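Local coordinates for alpha-galactosidase 1 (Saccharomyces cerevisiae, PDB 3LRM), which hydrolyses terminal, non-reducing alpha-D-galactose residues from alpha-galactosides such as raffinose, acting as a secreted homotetrameric family 27 glycosidase, at residues D72-S77 against T120-P125; Y113-E118 against K147-Y152; V327-V332 against Q340-M345. The protein carries 2 engineered substitutions. All coordinates share one frame; numbering follows the deposited sequence.

Contact 1: residues D72-S77 against T120-P125; sequences DDCWSS and TCAGYP. With GLA (alpha-D-galactopyranose), chain K; FRU (beta-D-fructofuranose), chain B; GLC (alpha-D-glucopyranose), chain C.
Asp-73 spends one carboxylate on two tasks, gripping the turn at Thr-120 and Ala-122 while also facing the galactose of bound raffinose. The setting is the mouth of the active site in a TIM-barrel glycosidase: residues 72-77 follow barrel strand 68-70, and residues 120-125, which include a type I beta turn from Thr-120 to Gly-123, belong to the loop after strand 109-115. OD1 of Asp-73 accepts from Thr-120 OG1 at 2.7 Å, using the lone pair on the side of the other oxygen, and is met on its anti side by the backbone N of Cys-74. Ala-122 N reaches Asp-73 OD2 at 2.9 Å, 31° out of the carboxylate plane. Three donors from protein thus fix the rotation of the group, and its contact with the sugar is modest by comparison, a weak bond of 3.4 Å from GLA O6 to Asp-73 OD2. Asp-72 binds the sugar more closely, accepting from GLA O4 on its OD2 at 2.8 Å. Thr-120 is itself held in place: with chi1 at 67°, OG1 lies between its backbone N and carbonyl carbon, where it can also receive the N-H of Tyr-124. Farther from the sugar the two loops pack through Tyr-124, whose ring lies against Cys-74 in a CH-pi contact, with Cys-74 CA 3.6 Å from the ring centroid. The sulfur makes an oblique sulfur-aromatic contact with the same ring and also touches Ala-122 CB. Two disulfides brace the loops, Cys-74 to Cys-42 and Cys-121 to Cys-151. At the sugar end, Cys-121 SG lies 3.3 Å from GLA O5, and its CB approaches both the glucose and the fructose. At the other end, Ser-76 OG rests 3.4 Å from Pro-125 CD.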
loop_
_atom_site.group_PDB
_atom_site.type_symbol
_atom_site.label_atom_id
_atom_site.label_comp_id
_atom_site.label_asym_id
_atom_site.label_seq_id
_atom_site.Cartn_x
_atom_site.Cartn_y
_atom_site.Cartn_z
ATOM N N ASP A 72 -1.173 -3.627 -34.343
ATOM C CA ASP A 72 -0.734 -4.003 -33.014
ATOM C C ASP A 72 0.586 -4.792 -33.020
ATOM O O ASP A 72 1.494 -4.479 -33.784
ATOM C CB ASP A 72 -1.846 -4.774 -32.308
ATOM C CG ASP A 72 -1.823 -4.575 -30.817
ATOM O OD1 ASP A 72 -2.345 -3.543 -30.344
ATOM O OD2 ASP A 72 -1.277 -5.455 -30.126
ATOM N N ASP A 73 0.685 -5.801 -32.161
ATOM C CA ASP A 73 1.920 -6.565 -31.975
ATOM C C ASP A 73 2.157 -7.572 -33.104
ATOM O O ASP A 73 1.303 -7.763 -33.970
ATOM C CB ASP A 73 1.884 -7.290 -30.619
ATOM C CG ASP A 73 3.262 -7.473 -30.007
ATOM O OD1 ASP A 73 4.267 -7.273 -30.710
ATOM O OD2 ASP A 73 3.343 -7.816 -28.811
ATOM N N CYS A 74 3.329 -8.208 -33.073
ATOM C CA CYS A 74 3.703 -9.303 -33.977
ATOM C C CYS A 74 3.810 -8.846 -35.437
ATOM O O CYS A 74 3.298 -9.507 -36.344
ATOM C CB CYS A 74 2.748 -10.511 -33.827
ATOM S SG CYS A 74 1.821 -10.581 -32.246
ATOM N N TRP A 75 4.477 -7.716 -35.658
ATOM C CA TRP A 75 4.598 -7.143 -37.005
ATOM C C TRP A 75 6.033 -7.121 -37.511
ATOM O O TRP A 75 6.266 -7.066 -38.721
ATOM C CB TRP A 75 4.011 -5.729 -37.067
ATOM C CG TRP A 75 4.749 -4.734 -36.225
ATOM C CD1 TRP A 75 4.440 -4.346 -34.953
ATOM C CD2 TRP A 75 5.931 -4.005 -36.589
ATOM N NE1 TRP A 75 5.344 -3.417 -34.505
ATOM C CE2 TRP A 75 6.274 -3.191 -35.485
ATOM C CE3 TRP A 75 6.733 -3.958 -37.744
ATOM C CZ2 TRP A 75 7.387 -2.340 -35.497
ATOM C CZ3 TRP A 75 7.841 -3.112 -37.755
ATOM C CH2 TRP A 75 8.156 -2.314 -36.637
ATOM N N SER A 76 6.989 -7.134 -36.584
ATOM C CA SER A 76 8.407 -7.093 -36.936
ATOM C C SER A 76 8.979 -8.504 -37.015
ATOM O O SER A 76 8.363 -9.458 -36.526
ATOM C CB SER A 76 9.187 -6.253 -35.925
ATOM O OG SER A 76 9.046 -6.789 -34.622
ATOM N N SER A 77 10.147 -8.635 -37.642
ATOM C CA SER A 77 10.824 -9.928 -37.745
ATOM C C SER A 77 12.107 -9.937 -36.921
ATOM O O SER A 77 12.630 -11.001 -36.566
ATOM C CB SER A 77 11.130 -10.272 -39.202
ATOM O OG SER A 77 11.956 -9.287 -39.799
ATOM N N THR A 120 8.302 -6.753 -26.914
ATOM C CA THR A 120 6.869 -6.492 -26.868
ATOM C C THR A 120 6.189 -7.657 -26.149
ATOM O O THR A 120 6.806 -8.693 -25.904
ATOM C CB THR A 120 6.258 -6.320 -28.272
ATOM O OG1 THR A 120 6.308 -7.565 -28.980
ATOM C CG2 THR A 120 6.990 -5.247 -29.056
ATOM N N CYS A 121 4.917 -7.480 -25.821
ATOM C CA CYS A 121 4.170 -8.461 -25.041
ATOM C C CYS A 121 4.085 -9.827 -25.716
ATOM O O CYS A 121 3.833 -10.836 -25.050
ATOM C CB CYS A 121 2.781 -7.914 -24.707
ATOM S SG CYS A 121 2.855 -6.337 -23.807
ATOM N N ALA A 122 4.308 -9.858 -27.031
ATOM C CA ALA A 122 4.345 -11.119 -27.777
ATOM C C ALA A 122 5.766 -11.617 -28.061
ATOM O O ALA A 122 5.948 -12.680 -28.655
ATOM C CB ALA A 122 3.550 -11.005 -29.070
ATOM N N GLY A 123 6.770 -10.853 -27.643
ATOM C CA GLY A 123 8.156 -11.320 -27.699
ATOM C C GLY A 123 9.014 -10.780 -28.819
ATOM O O GLY A 123 10.094 -11.313 -29.080
ATOM N N TYR A 124 8.541 -9.718 -29.465
ATOM C CA TYR A 124 9.242 -9.087 -30.588
ATOM C C TYR A 124 10.078 -7.901 -30.090
ATOM O O TYR A 124 9.901 -7.465 -28.953
ATOM C CB TYR A 124 8.227 -8.663 -31.658
ATOM C CG TYR A 124 7.448 -9.830 -32.238
ATOM C CD1 TYR A 124 6.439 -10.456 -31.498
ATOM C CD2 TYR A 124 7.726 -10.318 -33.515
ATOM C CE1 TYR A 124 5.729 -11.531 -32.012
ATOM C CE2 TYR A 124 7.015 -11.394 -34.044
ATOM C CZ TYR A 124 6.017 -11.992 -33.288
ATOM O OH TYR A 124 5.310 -13.061 -33.791
ATOM N N PRO A 125 11.000 -7.378 -30.927
ATOM C CA PRO A 125 11.882 -6.295 -30.475
ATOM C C PRO A 125 11.132 -5.142 -29.805
ATOM O O PRO A 125 10.102 -4.697 -30.320
ATOM C CB PRO A 125 12.524 -5.814 -31.773
ATOM C CG PRO A 125 12.557 -7.018 -32.636
ATOM C CD PRO A 125 11.323 -7.806 -32.303
HETATM C C1 GLA K . -0.585 -5.523 -24.204
HETATM C C2 GLA K . -1.696 -4.504 -24.443
HETATM C C3 GLA K . -2.746 -5.096 -25.394
HETATM C C4 GLA K . -2.093 -5.620 -26.679
HETATM C C5 GLA K . -0.922 -6.553 -26.335
HETATM C C6 GLA K . -0.189 -7.080 -27.566
HETATM O O2 GLA K . -2.277 -4.131 -23.189
HETATM O O3 GLA K . -3.755 -4.128 -25.704
HETATM O O4 GLA K . -1.642 -4.510 -27.466
HETATM O O5 GLA K . -0.004 -5.874 -25.469
HETATM O O6 GLA K . 0.403 -8.354 -27.292
HETATM C C1 FRU B . -2.384 -12.351 -24.415
HETATM C C2 FRU B . -0.934 -11.911 -24.160
HETATM C C3 FRU B . -0.295 -11.424 -25.473
HETATM C C4 FRU B . 0.786 -12.425 -25.830
HETATM C C5 FRU B . 0.638 -13.545 -24.814
HETATM C C6 FRU B . 1.999 -13.984 -24.281
HETATM O O1 FRU B . -3.152 -11.375 -25.095
HETATM O O2 FRU B . -0.951 -10.964 -23.086
HETATM O O3 FRU B . 0.246 -10.122 -25.416
HETATM O O4 FRU B . 0.568 -12.913 -27.135
HETATM O O5 FRU B . -0.210 -13.071 -23.780
HETATM O O6 FRU B . 2.093 -13.876 -22.874
HETATM C C1 GLC C . 0.289 -10.431 -22.625
HETATM C C2 GLC C . 0.678 -10.883 -21.204
HETATM C C3 GLC C . -0.157 -10.180 -20.137
HETATM C C4 GLC C . -0.092 -8.673 -20.348
HETATM C C5 GLC C . -0.556 -8.323 -21.762
HETATM C C6 GLC C . -0.472 -6.814 -21.996
HETATM O O2 GLC C . 0.583 -12.282 -21.049
HETATM O O3 GLC C . 0.331 -10.504 -18.858
HETATM O O4 GLC C . -0.901 -8.036 -19.393
HETATM O O5 GLC C . 0.248 -9.008 -22.716
HETATM O O6 GLC C . -0.880 -6.459 -23.300
#

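Contact 2: residues Y113-E118 against K147-Y152; sequences YSSAGE and KYANCY. Engineered in segment 147-152: Ala-149 (natural residue Asp). With GLA (alpha-D-galactopyranose), chain K.
Tyr-113 and Lys-147 are paired on adjacent parallel strands of the (beta/alpha)8 barrel, their side chains crossing at a slant, and both face the galactose together with Ala-149. Tyr-113 shows how a barrel strand delivers a side chain to the pocket. Its CB and CG pass near the carbonyl O of Lys-147, with CG anti to the backbone N (chi1 172°), which carries the ring along the neighbouring strand. CD2 then meets Lys-147 CD at 3.9 Å, in the plane of the ring at its edge. CE2 approaches GLA O4, while CE1 on the other flank packs on Asp-73. CZ touches the methyl of Ala-149, engineered from the natural nucleophile Asp, and the tip OH lies 3.2 Å from GLA O5. Fully extended, Lys-147 brings NZ to GLA O4 at 2.8 Å and to O3 at 2.9 Å; Asp-72 also forms a salt bridge with it. Beneath these groups the ladder runs through Ser-114 N to Lys-147 O, Ala-149 N to Ser-114 O and Ala-116 N to Ala-149 O. Ser-115 OG prolongs the link past the strand ends, donating to a lone pair of Cys-151 O at 3.0 Å. The opposite sheet face carries Ser-114 and Tyr-148, with Ala-116 N over the Tyr-148 ring; there Ser-114 packs on helix 131-140, the crossover of this beta-alpha-beta unit, and Tyr-148 reaches both that helix and helix 160-176.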
loop_
_atom_site.group_PDB
_atom_site.type_symbol
_atom_site.label_atom_id
_atom_site.label_comp_id
_atom_site.label_asym_id
_atom_site.label_seq_id
_atom_site.Cartn_x
_atom_site.Cartn_y
_atom_site.Cartn_z
ATOM N N TYR A 113 2.722 -0.104 -33.230
ATOM C CA TYR A 113 2.837 -0.602 -31.868
ATOM C C TYR A 113 4.293 -0.813 -31.474
ATOM O O TYR A 113 5.124 -1.192 -32.301
ATOM C CB TYR A 113 2.045 -1.913 -31.732
ATOM C CG TYR A 113 2.225 -2.659 -30.427
ATOM C CD1 TYR A 113 3.255 -3.589 -30.269
ATOM C CD2 TYR A 113 1.352 -2.455 -29.355
ATOM C CE1 TYR A 113 3.423 -4.282 -29.072
ATOM C CE2 TYR A 113 1.512 -3.144 -28.151
ATOM C CZ TYR A 113 2.549 -4.054 -28.017
ATOM O OH TYR A 113 2.708 -4.744 -26.832
ATOM N N SER A 114 4.583 -0.553 -30.201
ATOM C CA SER A 114 5.849 -0.906 -29.584
ATOM C C SER A 114 5.667 -1.014 -28.075
ATOM O O SER A 114 4.569 -0.808 -27.567
ATOM C CB SER A 114 6.918 0.124 -29.911
ATOM O OG SER A 114 8.192 -0.369 -29.529
ATOM N N SER A 115 6.745 -1.346 -27.372
ATOM C CA SER A 115 6.722 -1.478 -25.920
ATOM C C SER A 115 7.913 -0.764 -25.301
ATOM O O SER A 115 9.034 -0.853 -25.801
ATOM C CB SER A 115 6.722 -2.951 -25.509
ATOM O OG SER A 115 6.724 -3.092 -24.097
ATOM N N ALA A 116 7.664 -0.049 -24.211
ATOM C CA ALA A 116 8.730 0.584 -23.439
ATOM C C ALA A 116 9.463 -0.482 -22.615
ATOM O O ALA A 116 9.475 -0.448 -21.380
ATOM C CB ALA A 116 8.155 1.665 -22.545
ATOM N N GLY A 117 10.066 -1.428 -23.328
ATOM C CA GLY A 117 10.740 -2.566 -22.722
ATOM C C GLY A 117 11.624 -3.292 -23.722
ATOM O O GLY A 117 11.711 -2.900 -24.882
ATOM N N GLU A 118 12.286 -4.347 -23.258
ATOM C CA GLU A 118 13.204 -5.133 -24.077
ATOM C C GLU A 118 12.470 -5.809 -25.234
ATOM O O GLU A 118 12.948 -5.812 -26.366
ATOM C CB GLU A 118 13.905 -6.181 -23.203
ATOM C CG GLU A 118 15.145 -6.817 -23.812
ATOM C CD GLU A 118 15.893 -7.725 -22.825
ATOM O OE1 GLU A 118 16.576 -8.668 -23.300
ATOM O OE2 GLU A 118 15.805 -7.504 -21.585
ATOM N N LYS A 147 0.983 3.321 -30.260
ATOM C CA LYS A 147 0.554 2.640 -29.045
ATOM C C LYS A 147 1.800 2.055 -28.380
ATOM O O LYS A 147 2.479 1.204 -28.963
ATOM C CB LYS A 147 -0.467 1.549 -29.367
ATOM C CG LYS A 147 -0.910 0.727 -28.165
ATOM C CD LYS A 147 -1.859 -0.367 -28.590
ATOM C CE LYS A 147 -2.229 -1.261 -27.428
ATOM N NZ LYS A 147 -3.254 -2.270 -27.835
ATOM N N TYR A 148 2.095 2.514 -27.167
ATOM C CA TYR A 148 3.381 2.224 -26.528
ATOM C C TYR A 148 3.214 1.454 -25.206
ATOM O O TYR A 148 2.863 2.039 -24.175
ATOM C CB TYR A 148 4.158 3.533 -26.342
ATOM C CG TYR A 148 5.649 3.377 -26.191
ATOM C CD1 TYR A 148 6.375 2.535 -27.027
ATOM C CD2 TYR A 148 6.338 4.087 -25.217
ATOM C CE1 TYR A 148 7.746 2.398 -26.885
ATOM C CE2 TYR A 148 7.702 3.959 -25.066
ATOM C CZ TYR A 148 8.404 3.122 -25.904
ATOM O OH TYR A 148 9.767 2.997 -25.746
ATOM N N ALA A 149 3.480 0.146 -25.259
ATOM C CA ALA A 149 3.134 -0.803 -24.195
ATOM C C ALA A 149 4.123 -0.843 -23.037
ATOM O O ALA A 149 5.065 -0.059 -23.001
ATOM C CB ALA A 149 2.932 -2.189 -24.774
ATOM N N ASN A 150 3.902 -1.770 -22.102
ATOM C CA ASN A 150 4.631 -1.813 -20.835
ATOM C C ASN A 150 5.277 -3.160 -20.503
ATOM O O ASN A 150 5.659 -3.399 -19.354
ATOM C CB ASN A 150 3.695 -1.402 -19.691
ATOM C CG ASN A 150 4.441 -1.031 -18.421
ATOM O OD1 ASN A 150 5.537 -0.473 -18.474
ATOM N ND2 ASN A 150 3.848 -1.339 -17.274
ATOM N N CYS A 151 5.404 -4.036 -21.494
ATOM C CA CYS A 151 5.966 -5.366 -21.261
ATOM C C CYS A 151 7.493 -5.378 -21.238
ATOM O O CYS A 151 8.146 -4.663 -22.012
ATOM C CB CYS A 151 5.466 -6.342 -22.315
ATOM S SG CYS A 151 3.765 -6.844 -22.063
ATOM N N TYR A 152 8.047 -6.200 -20.343
ATOM C CA TYR A 152 9.495 -6.421 -20.227
ATOM C C TYR A 152 10.281 -5.123 -20.044
ATOM O O TYR A 152 11.237 -4.854 -20.757
ATOM C CB TYR A 152 10.017 -7.260 -21.407
ATOM C CG TYR A 152 9.262 -8.563 -21.582
ATOM C CD1 TYR A 152 8.313 -8.714 -22.589
ATOM C CD2 TYR A 152 9.476 -9.632 -20.722
ATOM C CE1 TYR A 152 7.612 -9.894 -22.737
ATOM C CE2 TYR A 152 8.776 -10.815 -20.860
ATOM C CZ TYR A 152 7.845 -10.939 -21.868
ATOM O OH TYR A 152 7.151 -12.122 -22.010
HETATM C C1 GLA K . -0.585 -5.523 -24.204
HETATM C C2 GLA K . -1.696 -4.504 -24.443
HETATM C C3 GLA K . -2.746 -5.096 -25.394
HETATM C C4 GLA K . -2.093 -5.620 -26.679
HETATM C C5 GLA K . -0.922 -6.553 -26.335
HETATM C C6 GLA K . -0.189 -7.080 -27.566
HETATM O O2 GLA K . -2.277 -4.131 -23.189
HETATM O O3 GLA K . -3.755 -4.128 -25.704
HETATM O O4 GLA K . -1.642 -4.510 -27.466
HETATM O O5 GLA K . -0.004 -5.874 -25.469
HETATM O O6 GLA K . 0.403 -8.354 -27.292
#

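Contact 3: residues V327-V332 against Q340-M345; sequences VWRYYV and QGEIQM
Strands 327-331 and 342-345 run antiparallel, their axes approaching to 4.6 Å with 170° between their directions, in a hairpin whose pairing includes a classic beta bulge where Val-327 and Trp-328 both face Met-345. Met-345 O takes the N-H of Val-327 at 2.7 Å and only weakly that of Trp-328. On the face bearing Trp-328, Tyr-330, Ile-343 and Met-345, the indole crosses the methionine at about a right angle: Met-345 CB sits over the five-membered ring, 3.6 Å from its centroid, and SD lies oblique to it as a Met-aromatic contact. Tyr-330 CE1 lies over the opposite face of the indole. The methionine bends at chi2 and chi3, bringing CE to Val-327 CG2, while Ile-343 CD1 touches Trp-328 CZ3.

The other face is mostly polar, although the Tyr-331 ring packs on Glu-342 CB. Arg-329 NH1 forms a salt bridge to Glu-342 OE1 at 2.8 Å, with that oxygen in the guanidinium plane. Gln-344 NE2 bonds to the same oxygen from above the carboxylate plane. A water links Tyr-331 OH with Glu-342 OE2. Asp-226 pairs with Arg-329 NH2, and Asn-244 of helix 239-246 binds both Glu-342 and Gln-344. The hairpin therefore divides its chemistry by face: largely apolar packing on one side, while on the other Glu-342, its charge probably offset in part by Arg-329, is the hub of a polar network tying this C-terminal sheet to the catalytic domain.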
loop_
_atom_site.group_PDB
_atom_site.type_symbol
_atom_site.label_atom_id
_atom_site.label_comp_id
_atom_site.label_asym_id
_atom_site.label_seq_id
_atom_site.Cartn_x
_atom_site.Cartn_y
_atom_site.Cartn_z
ATOM N N VAL A 327 -22.203 10.164 -9.977
ATOM C CA VAL A 327 -22.897 10.866 -8.899
ATOM C C VAL A 327 -23.194 9.946 -7.714
ATOM O O VAL A 327 -22.965 10.323 -6.560
ATOM C CB VAL A 327 -24.185 11.566 -9.402
ATOM C CG1 VAL A 327 -24.950 12.199 -8.247
ATOM C CG2 VAL A 327 -23.832 12.623 -10.441
ATOM N N TRP A 328 -23.704 8.753 -8.002
ATOM C CA TRP A 328 -23.907 7.742 -6.970
ATOM C C TRP A 328 -23.743 6.305 -7.458
ATOM O O TRP A 328 -23.790 6.030 -8.660
ATOM C CB TRP A 328 -25.244 7.927 -6.236
ATOM C CG TRP A 328 -26.495 8.042 -7.093
ATOM C CD1 TRP A 328 -27.222 9.177 -7.319
ATOM C CD2 TRP A 328 -27.181 6.984 -7.785
ATOM N NE1 TRP A 328 -28.305 8.896 -8.119
ATOM C CE2 TRP A 328 -28.308 7.560 -8.417
ATOM C CE3 TRP A 328 -26.952 5.609 -7.939
ATOM C CZ2 TRP A 328 -29.201 6.812 -9.194
ATOM C CZ3 TRP A 328 -27.843 4.863 -8.709
ATOM C CH2 TRP A 328 -28.952 5.469 -9.327
ATOM N N ARG A 329 -23.541 5.403 -6.503
ATOM C CA ARG A 329 -23.381 3.982 -6.774
ATOM C C ARG A 329 -23.895 3.180 -5.578
ATOM O O ARG A 329 -23.443 3.374 -4.454
ATOM C CB ARG A 329 -21.908 3.653 -7.057
ATOM C CG ARG A 329 -21.635 2.208 -7.461
ATOM C CD ARG A 329 -21.288 1.320 -6.271
ATOM N NE ARG A 329 -20.033 1.713 -5.629
ATOM C CZ ARG A 329 -18.825 1.345 -6.040
ATOM N NH1 ARG A 329 -18.671 0.569 -7.110
ATOM N NH2 ARG A 329 -17.762 1.764 -5.378
ATOM N N TYR A 330 -24.841 2.282 -5.835
ATOM C CA TYR A 330 -25.359 1.387 -4.803
ATOM C C TYR A 330 -25.312 -0.059 -5.266
ATOM O O TYR A 330 -25.538 -0.356 -6.441
ATOM C CB TYR A 330 -26.798 1.757 -4.428
ATOM C CG TYR A 330 -26.974 3.200 -4.020
ATOM C CD1 TYR A 330 -27.518 4.129 -4.904
ATOM C CD2 TYR A 330 -26.585 3.641 -2.755
ATOM C CE1 TYR A 330 -27.678 5.451 -4.541
ATOM C CE2 TYR A 330 -26.740 4.964 -2.382
ATOM C CZ TYR A 330 -27.288 5.866 -3.277
ATOM O OH TYR A 330 -27.448 7.187 -2.913
ATOM N N TYR A 331 -25.015 -0.954 -4.335
ATOM C CA TYR A 331 -25.054 -2.379 -4.618
ATOM C C TYR A 331 -26.473 -2.878 -4.419
ATOM O O TYR A 331 -27.175 -2.422 -3.519
ATOM C CB TYR A 331 -24.056 -3.140 -3.744
ATOM C CG TYR A 331 -22.624 -2.804 -4.074
ATOM C CD1 TYR A 331 -21.901 -1.923 -3.281
ATOM C CD2 TYR A 331 -21.998 -3.345 -5.201
ATOM C CE1 TYR A 331 -20.586 -1.600 -3.586
ATOM C CE2 TYR A 331 -20.681 -3.026 -5.515
ATOM C CZ TYR A 331 -19.984 -2.151 -4.700
ATOM O OH TYR A 331 -18.682 -1.820 -4.984
ATOM N N VAL A 332 -26.898 -3.791 -5.280
ATOM C CA VAL A 332 -28.260 -4.307 -5.241
ATOM C C VAL A 332 -28.261 -5.815 -5.003
ATOM O O VAL A 332 -27.256 -6.491 -5.254
ATOM C CB VAL A 332 -29.053 -3.957 -6.537
ATOM C CG1 VAL A 332 -29.269 -2.446 -6.651
ATOM C CG2 VAL A 332 -28.353 -4.501 -7.777
ATOM N N GLN A 340 -22.223 -10.272 -8.912
ATOM C CA GLN A 340 -22.047 -8.855 -9.177
ATOM C C GLN A 340 -23.387 -8.199 -9.453
ATOM O O GLN A 340 -24.231 -8.768 -10.139
ATOM C CB GLN A 340 -21.130 -8.647 -10.380
ATOM C CG GLN A 340 -19.776 -9.300 -10.272
ATOM C CD GLN A 340 -19.019 -8.855 -9.044
ATOM O OE1 GLN A 340 -18.688 -7.677 -8.894
ATOM N NE2 GLN A 340 -18.733 -9.802 -8.151
ATOM N N GLY A 341 -23.570 -6.995 -8.920
ATOM C CA GLY A 341 -24.812 -6.257 -9.093
ATOM C C GLY A 341 -24.756 -4.906 -8.429
ATOM O O GLY A 341 -24.784 -4.816 -7.207
ATOM N N GLU A 342 -24.665 -3.857 -9.239
ATOM C CA GLU A 342 -24.647 -2.487 -8.733
ATOM C C GLU A 342 -25.369 -1.555 -9.702
ATOM O O GLU A 342 -25.438 -1.821 -10.900
ATOM C CB GLU A 342 -23.208 -2.002 -8.465
ATOM C CG GLU A 342 -22.303 -1.953 -9.700
ATOM C CD GLU A 342 -20.840 -1.696 -9.370
ATOM O OE1 GLU A 342 -20.505 -0.597 -8.872
ATOM O OE2 GLU A 342 -20.010 -2.592 -9.630
ATOM N N ILE A 343 -25.921 -0.470 -9.168
ATOM C CA ILE A 343 -26.536 0.566 -9.997
ATOM C C ILE A 343 -25.763 1.879 -9.894
ATOM O O ILE A 343 -25.248 2.229 -8.823
ATOM C CB ILE A 343 -28.043 0.767 -9.687
ATOM C CG1 ILE A 343 -28.279 0.946 -8.185
ATOM C CG2 ILE A 343 -28.832 -0.411 -10.210
ATOM C CD1 ILE A 343 -29.651 1.475 -7.833
ATOM N N GLN A 344 -25.670 2.593 -11.011
ATOM C CA GLN A 344 -24.896 3.830 -11.060
ATOM C C GLN A 344 -25.608 4.960 -11.789
ATOM O O GLN A 344 -26.394 4.715 -12.701
ATOM C CB GLN A 344 -23.539 3.577 -11.694
ATOM C CG GLN A 344 -22.576 2.889 -10.773
ATOM C CD GLN A 344 -21.299 2.485 -11.454
ATOM O OE1 GLN A 344 -20.875 3.108 -12.426
ATOM N NE2 GLN A 344 -20.667 1.433 -10.942
ATOM N N MET A 345 -25.337 6.192 -11.356
ATOM C CA MET A 345 -25.771 7.389 -12.062
ATOM C C MET A 345 -24.579 8.272 -12.363
ATOM O O MET A 345 -23.758 8.540 -11.492
ATOM C CB MET A 345 -26.762 8.195 -11.238
ATOM C CG MET A 345 -27.637 9.097 -12.093
ATOM S SD MET A 345 -27.677 10.807 -11.528
ATOM C CE MET A 345 -26.474 11.531 -12.608
HETATM O O HOH W 1 -18.332 -2.714 -7.588
#

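In the fold
Contacts 1 and 2 interlock along the chain: their segments alternate as 72-77, 113-118, 120-125 and 147-152, and their centres lie about 9 Å apart at the mouth of one TIM barrel. Successive parallel strands 68-70, 109-115 and 145-149 lead into them, the Cys-121 to Cys-151 disulfide joins them, and both touch the same galactose, so this side of the pocket is built from consecutive barrel units. Contact 3 follows much later, in the outer hairpin of the C-terminal antiparallel sheet; its centre is about 40 Å from that of contact 1 and about 35 Å from that of contact 2. Far from the sugar, its polar side chains meet helix 239-246, and Arg-216 of the third subunit bonds to Val-327 O.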